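Local coordinates for protein alpha,alpha-trehalose-phosphate synthase (UDP-forming) (Burkholderia xenovorans, PDB 5V0T) that is a glycosyltransferase family 20 enzyme of the GT-B fold class, holding uridine-5'-diphosphate and 6-o-phosphono-alpha-d-glucopyranose in this model, at residues Q148-A153 and N157-F162; P222-I225 and R230-R233. One frame throughout, in Å; residues are numbered along the deposited sequence. Where two conformers were deposited one is given.

Contact 1 of 2, residues Q148-A153 and N157-F162; sequences QALRAA and NRIGFF
R151, near the end of helix 146-152, reaches across to N157, in the loop after the helix, and I159 on the returning strand. Its CB bond points neither at nor away from the strand, and the approach is made further out: the chain bends at chi2 (-86°), after which it runs extended through chi3 to NE, and the guanidinium plane is turned at the last torsion. NE of R151 is the first atom to come close, 4.0 Å from CD1 of I159. R151 CZ lies 3.4 Å from I159 CD1, a methyl that sits over one guanidinium face, 3.3 Å above its plane and offset toward the rim. At the tip NH1 and NH2 of R151 converge end-on upon one oxygen, N157 O, NH1 at 2.9 Å and NH2 at 3.1 Å. The oxygen lies in the guanidinium plane, and N-H...O angles of 151° and 142° show that neither bond is straight, as expected when two donors share an acceptor. The rotation of the planar group is further fixed by V155 O, which accepts from NH1, and by a salt bridge from NH2 to D190, whose carboxylate also takes the backbone N-H of I159.

The same CD1 of I159 also meets L150, whose CD1 is 3.9 Å away; the methyl is thus shared between an apolar neighbour and a charged plane. L150 rests in addition on A123 of helix 109-126. Strand 135-139, helix 146-152 and strand 159-162 form a beta-alpha-beta crossover, the repeating unit of the Rossmann-like domains of GT-B proteins.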
ATOM      1  N   GLN A 148       4.284  21.657  -8.147  1.00 23.85           N
ATOM      2  CA  GLN A 148       3.774  22.903  -8.714  1.00 23.46           C
ATOM      3  C   GLN A 148       3.765  24.011  -7.665  1.00 24.36           C
ATOM      4  O   GLN A 148       4.215  25.134  -7.927  1.00 24.88           O
ATOM      5  CB  GLN A 148       2.373  22.644  -9.277  1.00 27.86           C
ATOM      6  CG  GLN A 148       1.775  23.707 -10.179  1.00 34.87           C
ATOM      7  CD  GLN A 148       0.317  23.392 -10.516  1.00 40.43           C
ATOM      8  OE1 GLN A 148      -0.554  23.472  -9.647  1.00 44.80           O
ATOM      9  NE2 GLN A 148       0.050  23.013 -11.771  1.00 27.79           N
ATOM     10  N   ALA A 149       3.308  23.695  -6.452  1.00 22.85           N
ATOM     11  CA  ALA A 149       3.308  24.684  -5.374  1.00 24.02           C
ATOM     12  C   ALA A 149       4.721  25.081  -4.970  1.00 25.69           C
ATOM     13  O   ALA A 149       4.990  26.261  -4.705  1.00 26.42           O
ATOM     14  CB  ALA A 149       2.549  24.135  -4.165  1.00 27.63           C
ATOM     15  N   LEU A 150       5.638  24.112  -4.885  1.00 23.98           N
ATOM     16  CA  LEU A 150       7.009  24.441  -4.502  1.00 27.38           C
ATOM     17  C   LEU A 150       7.637  25.382  -5.523  1.00 29.61           C
ATOM     18  O   LEU A 150       8.241  26.405  -5.166  1.00 24.92           O
ATOM     19  CB  LEU A 150       7.842  23.165  -4.365  1.00 21.33           C
ATOM     20  CG  LEU A 150       7.583  22.290  -3.142  1.00 23.01           C
ATOM     21  CD1 LEU A 150       8.280  20.938  -3.310  1.00 25.75           C
ATOM     22  CD2 LEU A 150       8.096  23.004  -1.896  1.00 24.74           C
ATOM     23  N   ARG A 151       7.492  25.048  -6.807  1.00 24.03           N
ATOM     24  CA  ARG A 151       8.068  25.873  -7.864  1.00 31.02           C
ATOM     25  C   ARG A 151       7.504  27.290  -7.830  1.00 34.12           C
ATOM     26  O   ARG A 151       8.240  28.269  -8.021  1.00 31.63           O
ATOM     27  CB  ARG A 151       7.803  25.226  -9.227  1.00 27.12           C
ATOM     28  CG  ARG A 151       8.463  23.863  -9.417  1.00 28.66           C
ATOM     29  CD  ARG A 151       9.894  24.023  -9.915  1.00 43.23           C
ATOM     30  NE  ARG A 151      10.562  22.750 -10.194  1.00 44.26           N
ATOM     31  CZ  ARG A 151      11.572  22.264  -9.476  1.00 48.13           C
ATOM     32  NH1 ARG A 151      12.036  22.938  -8.432  1.00 44.59           N
ATOM     33  NH2 ARG A 151      12.121  21.100  -9.801  1.00 50.72           N
ATOM     34  N   ALA A 152       6.202  27.418  -7.597  1.00 31.88           N
ATOM     35  CA  ALA A 152       5.600  28.742  -7.489  1.00 33.77           C
ATOM     36  C   ALA A 152       6.173  29.516  -6.313  1.00 34.96           C
ATOM     37  O   ALA A 152       6.231  30.749  -6.351  1.00 36.89           O
ATOM     38  CB  ALA A 152       4.082  28.613  -7.364  1.00 31.65           C
ATOM     39  N   ALA A 153       6.631  28.815  -5.272  1.00 32.81           N
ATOM     40  CA  ALA A 153       7.246  29.438  -4.103  1.00 33.84           C
ATOM     41  C   ALA A 153       8.745  29.688  -4.268  1.00 36.75           C
ATOM     42  O   ALA A 153       9.413  30.056  -3.293  1.00 34.79           O
ATOM     43  CB  ALA A 153       6.997  28.582  -2.860  1.00 36.10           C
ATOM     44  N   ASN A 157      15.144  23.193  -6.062  1.00 33.34           N
ATOM     45  CA  ASN A 157      15.690  21.858  -5.828  1.00 31.39           C
ATOM     46  C   ASN A 157      15.086  20.840  -6.796  1.00 28.28           C
ATOM     47  O   ASN A 157      13.995  21.032  -7.337  1.00 32.30           O
ATOM     48  CB  ASN A 157      15.398  21.396  -4.397  1.00 32.56           C
ATOM     49  CG  ASN A 157      15.836  22.397  -3.348  1.00 31.68           C
ATOM     50  OD1 ASN A 157      15.225  23.455  -3.198  1.00 34.28           O
ATOM     51  ND2 ASN A 157      16.879  22.054  -2.589  1.00 27.44           N
ATOM     52  N   ARG A 158      15.798  19.731  -6.994  1.00 26.49           N
ATOM     53  CA  ARG A 158      15.207  18.581  -7.675  1.00 27.07           C
ATOM     54  C   ARG A 158      14.006  18.075  -6.880  1.00 25.75           C
ATOM     55  O   ARG A 158      14.043  18.026  -5.649  1.00 25.49           O
ATOM     56  CB  ARG A 158      16.237  17.455  -7.830  1.00 31.95           C
ATOM     57  CG  ARG A 158      17.424  17.760  -8.737  1.00 46.26           C
ATOM     58  CD  ARG A 158      16.982  18.077 -10.161  1.00 58.40           C
ATOM     59  NE  ARG A 158      17.543  17.156 -11.154  1.00 69.15           N
ATOM     60  CZ  ARG A 158      18.695  17.344 -11.793  1.00 71.92           C
ATOM     61  NH1 ARG A 158      19.429  18.420 -11.548  1.00 74.45           N
ATOM     62  NH2 ARG A 158      19.117  16.451 -12.681  1.00 71.98           N
ATOM     63  N   ILE A 159      12.924  17.717  -7.579  1.00 23.43           N
ATOM     64  CA  ILE A 159      11.706  17.243  -6.920  1.00 22.22           C
ATOM     65  C   ILE A 159      11.204  16.005  -7.653  1.00 23.55           C
ATOM     66  O   ILE A 159      10.866  16.078  -8.839  1.00 21.52           O
ATOM     67  CB  ILE A 159      10.582  18.294  -6.885  1.00 25.15           C
ATOM     68  CG1 ILE A 159      11.085  19.670  -6.473  1.00 23.56           C
ATOM     69  CG2 ILE A 159       9.443  17.848  -5.952  1.00 19.00           C
ATOM     70  CD1 ILE A 159      10.059  20.778  -6.779  1.00 26.12           C
ATOM     71  N   GLY A 160      11.124  14.884  -6.946  1.00 21.63           N
ATOM     72  CA  GLY A 160      10.557  13.688  -7.531  1.00 19.32           C
ATOM     73  C   GLY A 160       9.248  13.341  -6.866  1.00 20.19           C
ATOM     74  O   GLY A 160       8.963  13.822  -5.765  1.00 21.15           O
ATOM     75  N   PHE A 161       8.452  12.497  -7.519  1.00 16.71           N
ATOM     76  CA  PHE A 161       7.188  12.009  -6.987  1.00 19.75           C
ATOM     77  C   PHE A 161       7.140  10.500  -7.150  1.00 19.67           C
ATOM     78  O   PHE A 161       7.534   9.970  -8.197  1.00 20.71           O
ATOM     79  CB  PHE A 161       6.001  12.645  -7.732  1.00 18.52           C
ATOM     80  CG  PHE A 161       4.643  12.220  -7.229  1.00 19.26           C
ATOM     81  CD1 PHE A 161       4.124  12.744  -6.048  1.00 18.51           C
ATOM     82  CD2 PHE A 161       3.855  11.350  -7.969  1.00 17.59           C
ATOM     83  CE1 PHE A 161       2.876  12.381  -5.606  1.00 17.92           C
ATOM     84  CE2 PHE A 161       2.597  10.983  -7.528  1.00 16.37           C
ATOM     85  CZ  PHE A 161       2.104  11.495  -6.344  1.00 16.91           C
ATOM     86  N   PHE A 162       6.648   9.809  -6.126  1.00 17.82           N
ATOM     87  CA  PHE A 162       6.342   8.386  -6.244  1.00 18.23           C
ATOM     88  C   PHE A 162       4.898   8.160  -5.830  1.00 16.34           C
ATOM     89  O   PHE A 162       4.498   8.569  -4.734  1.00 16.43           O
ATOM     90  CB  PHE A 162       7.283   7.508  -5.390  1.00 15.65           C
ATOM     91  CG  PHE A 162       7.074   6.018  -5.603  1.00 18.36           C
ATOM     92  CD1 PHE A 162       7.618   5.380  -6.708  1.00 15.14           C
ATOM     93  CD2 PHE A 162       6.302   5.277  -4.716  1.00 15.29           C
ATOM     94  CE1 PHE A 162       7.420   4.031  -6.914  1.00 17.14           C
ATOM     95  CE2 PHE A 162       6.099   3.918  -4.917  1.00 16.54           C
ATOM     96  CZ  PHE A 162       6.661   3.296  -6.020  1.00 17.99           C
TER

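Contact 2 of 2, residues P222-I225 and R230-R233; sequences PLTI and RTLR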
ATOM      1  N   PRO A 222      14.505   5.674 -17.777  1.00 38.55           N
ATOM      2  CA  PRO A 222      13.202   6.341 -17.688  1.00 31.20           C
ATOM      3  C   PRO A 222      12.773   6.913 -19.028  1.00 32.28           C
ATOM      4  O   PRO A 222      13.596   7.315 -19.854  1.00 37.15           O
ATOM      5  CB  PRO A 222      13.429   7.459 -16.660  1.00 27.42           C
ATOM      6  CG  PRO A 222      14.741   7.125 -15.982  1.00 31.77           C
ATOM      7  CD  PRO A 222      15.540   6.386 -17.007  1.00 32.80           C
ATOM      8  N   LEU A 223      11.460   6.938 -19.238  1.00 27.39           N
ATOM      9  CA  LEU A 223      10.896   7.607 -20.400  1.00 27.15           C
ATOM     10  C   LEU A 223      11.023   9.117 -20.250  1.00 25.46           C
ATOM     11  O   LEU A 223      11.064   9.650 -19.141  1.00 32.01           O
ATOM     12  CB  LEU A 223       9.418   7.243 -20.564  1.00 32.77           C
ATOM     13  CG  LEU A 223       9.096   5.754 -20.446  1.00 31.56           C
ATOM     14  CD1 LEU A 223       7.601   5.521 -20.555  1.00 34.04           C
ATOM     15  CD2 LEU A 223       9.837   4.988 -21.519  1.00 34.49           C
ATOM     16  N   THR A 224      11.075   9.810 -21.379  1.00 26.73           N
ATOM     17  CA  THR A 224      10.967  11.259 -21.399  1.00 29.30           C
ATOM     18  C   THR A 224       9.542  11.637 -21.762  1.00 28.10           C
ATOM     19  O   THR A 224       8.996  11.148 -22.761  1.00 27.14           O
ATOM     20  CB  THR A 224      11.949  11.867 -22.400  1.00 36.44           C
ATOM     21  OG1 THR A 224      13.266  11.414 -22.085  1.00 32.58           O
ATOM     22  CG2 THR A 224      11.904  13.391 -22.334  1.00 31.91           C
ATOM     23  N   ILE A 225       8.940  12.497 -20.946  1.00 25.09           N
ATOM     24  CA  ILE A 225       7.572  12.960 -21.138  1.00 24.74           C
ATOM     25  C   ILE A 225       7.607  14.401 -21.636  1.00 26.66           C
ATOM     26  O   ILE A 225       8.331  15.237 -21.082  1.00 28.69           O
ATOM     27  CB  ILE A 225       6.757  12.872 -19.839  1.00 22.88           C
ATOM     28  CG1 ILE A 225       6.817  11.463 -19.233  1.00 26.75           C
ATOM     29  CG2 ILE A 225       5.326  13.281 -20.117  1.00 24.79           C
ATOM     30  CD1 ILE A 225       6.166  10.401 -20.103  1.00 27.22           C
ATOM     31  N   ARG A 230       5.850  21.146 -20.691  1.00 30.14           N
ATOM     32  CA  ARG A 230       6.916  20.756 -19.786  1.00 29.10           C
ATOM     33  C   ARG A 230       7.610  19.494 -20.290  1.00 31.97           C
ATOM     34  O   ARG A 230       7.068  18.737 -21.099  1.00 28.83           O
ATOM     35  CB  ARG A 230       6.359  20.552 -18.371  1.00 27.82           C
ATOM     36  CG  ARG A 230       5.555  21.763 -17.895  1.00 33.53           C
ATOM     37  CD  ARG A 230       5.336  21.791 -16.400  1.00 49.89           C
ATOM     38  NE  ARG A 230       6.228  22.752 -15.762  1.00 61.58           N
ATOM     39  CZ  ARG A 230       7.462  22.466 -15.360  1.00 60.13           C
ATOM     40  NH1 ARG A 230       7.946  21.241 -15.526  1.00 57.03           N
ATOM     41  NH2 ARG A 230       8.209  23.402 -14.792  1.00 60.97           N
ATOM     42  N   THR A 231       8.837  19.296 -19.814  1.00 30.28           N
ATOM     43  CA  THR A 231       9.626  18.102 -20.095  1.00 28.74           C
ATOM     44  C   THR A 231      10.028  17.463 -18.774  1.00 35.02           C
ATOM     45  O   THR A 231      10.524  18.150 -17.877  1.00 30.32           O
ATOM     46  CB  THR A 231      10.886  18.441 -20.907  1.00 33.45           C
ATOM     47  OG1 THR A 231      10.512  19.025 -22.159  1.00 37.38           O
ATOM     48  CG2 THR A 231      11.700  17.190 -21.168  1.00 39.88           C
ATOM     49  N   LEU A 232       9.829  16.152 -18.656  1.00 29.34           N
ATOM     50  CA  LEU A 232      10.165  15.453 -17.423  1.00 29.95           C
ATOM     51  C   LEU A 232      10.424  13.987 -17.753  1.00 30.16           C
ATOM     52  O   LEU A 232      10.431  13.579 -18.919  1.00 28.74           O
ATOM     53  CB  LEU A 232       9.057  15.612 -16.376  1.00 25.00           C
ATOM     54  CG  LEU A 232       7.714  14.940 -16.639  1.00 31.86           C
ATOM     55  CD1 LEU A 232       7.080  14.609 -15.293  1.00 27.36           C
ATOM     56  CD2 LEU A 232       6.800  15.845 -17.485  1.00 21.30           C
ATOM     57  N   ARG A 233      10.659  13.193 -16.712  1.00 25.63           N
ATOM     58  CA  ARG A 233      10.993  11.783 -16.846  0.52 22.99           C
ATOM     59  C   ARG A 233      10.024  10.948 -16.020  1.00 21.10           C
ATOM     60  O   ARG A 233       9.494  11.415 -15.008  1.00 25.87           O
ATOM     61  CB  ARG A 233      12.434  11.499 -16.387  0.52 27.09           C
ATOM     62  CG  ARG A 233      13.509  12.358 -17.065  0.52 29.45           C
ATOM     63  CD  ARG A 233      13.710  11.987 -18.531  0.52 29.31           C
ATOM     64  NE  ARG A 233      14.351  10.684 -18.709  0.52 30.18           N
ATOM     65  CZ  ARG A 233      15.661  10.500 -18.847  0.52 36.39           C
ATOM     66  NH1 ARG A 233      16.487  11.534 -18.818  0.52 37.46           N
ATOM     67  NH2 ARG A 233      16.150   9.279 -19.012  0.52 38.84           N
TER
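I225 and L232 face each other as an antiparallel hydrogen-bonded pair: I225 N donates to L232 O at 2.7 Å and L232 N to I225 O at 3.0 Å. On their shared face the side chains meet through CB of I225 and CD2 of L232, 3.8 Å apart. L232 achieves this with CG set between its backbone N and carbonyl carbon (chi1 68°), which swings CD2 toward the opposite strand. I225 turns its own end elsewhere, to F203 and I207 of helix 197-209.

T224 and R233, the adjacent non-hydrogen-bonded pair, project from the other face. The arginine crosses T224 obliquely, with bends at chi2 (-71°) and chi3 (-70°) that bring its CD and NE close to the threonine hydroxyl, NE of R233 lying 3.6 Å from OG1 of T224. Two conformers of R233 are deposited, so this describes one of them. In it, NH2 of R233 makes a weak hydrogen bond to P222 O at 3.3 Å. The same NH2 of R233 reaches the proline ring, 3.6 Å from CD of P222. P222 O also accepts from S218 OG. The methyl CG2 of T224 meets CG2 of T231 at 4.0 Å, in oblique contact.

Between the pairs, CA-H...O approaches supplement the backbone bonds, among them R233 CA to L223 O at 3.1 Å. The chemistry therefore implies a division of labour: the two backbone hydrogen bonds set the register and the I225-L232 contact packs one face, whereas on the other face the weak bond and the two deposited conformers of R233 are consistent with a side chain not held in a single position.

Contacts 1 and 2 follow one another along the chain and reach the same mixed sheet, their centres 15 Å apart and their nearest atoms about 5 Å apart without touching. Contact 1 is mainly buried and joins a helix to a strand; contact 2 is partly buried and pairs two strands of a hairpin. Strand 191-194 bridges them, running parallel to both 159-162 and 230-236, and D190 just before it makes backbone bonds with both I159 and R233. Each contact uses an arginine on a backbone carbonyl, but differently: R151 makes a bifurcated grip backed by a salt bridge, whereas R233 offers one weak bond beside strand-to-strand amide pairing.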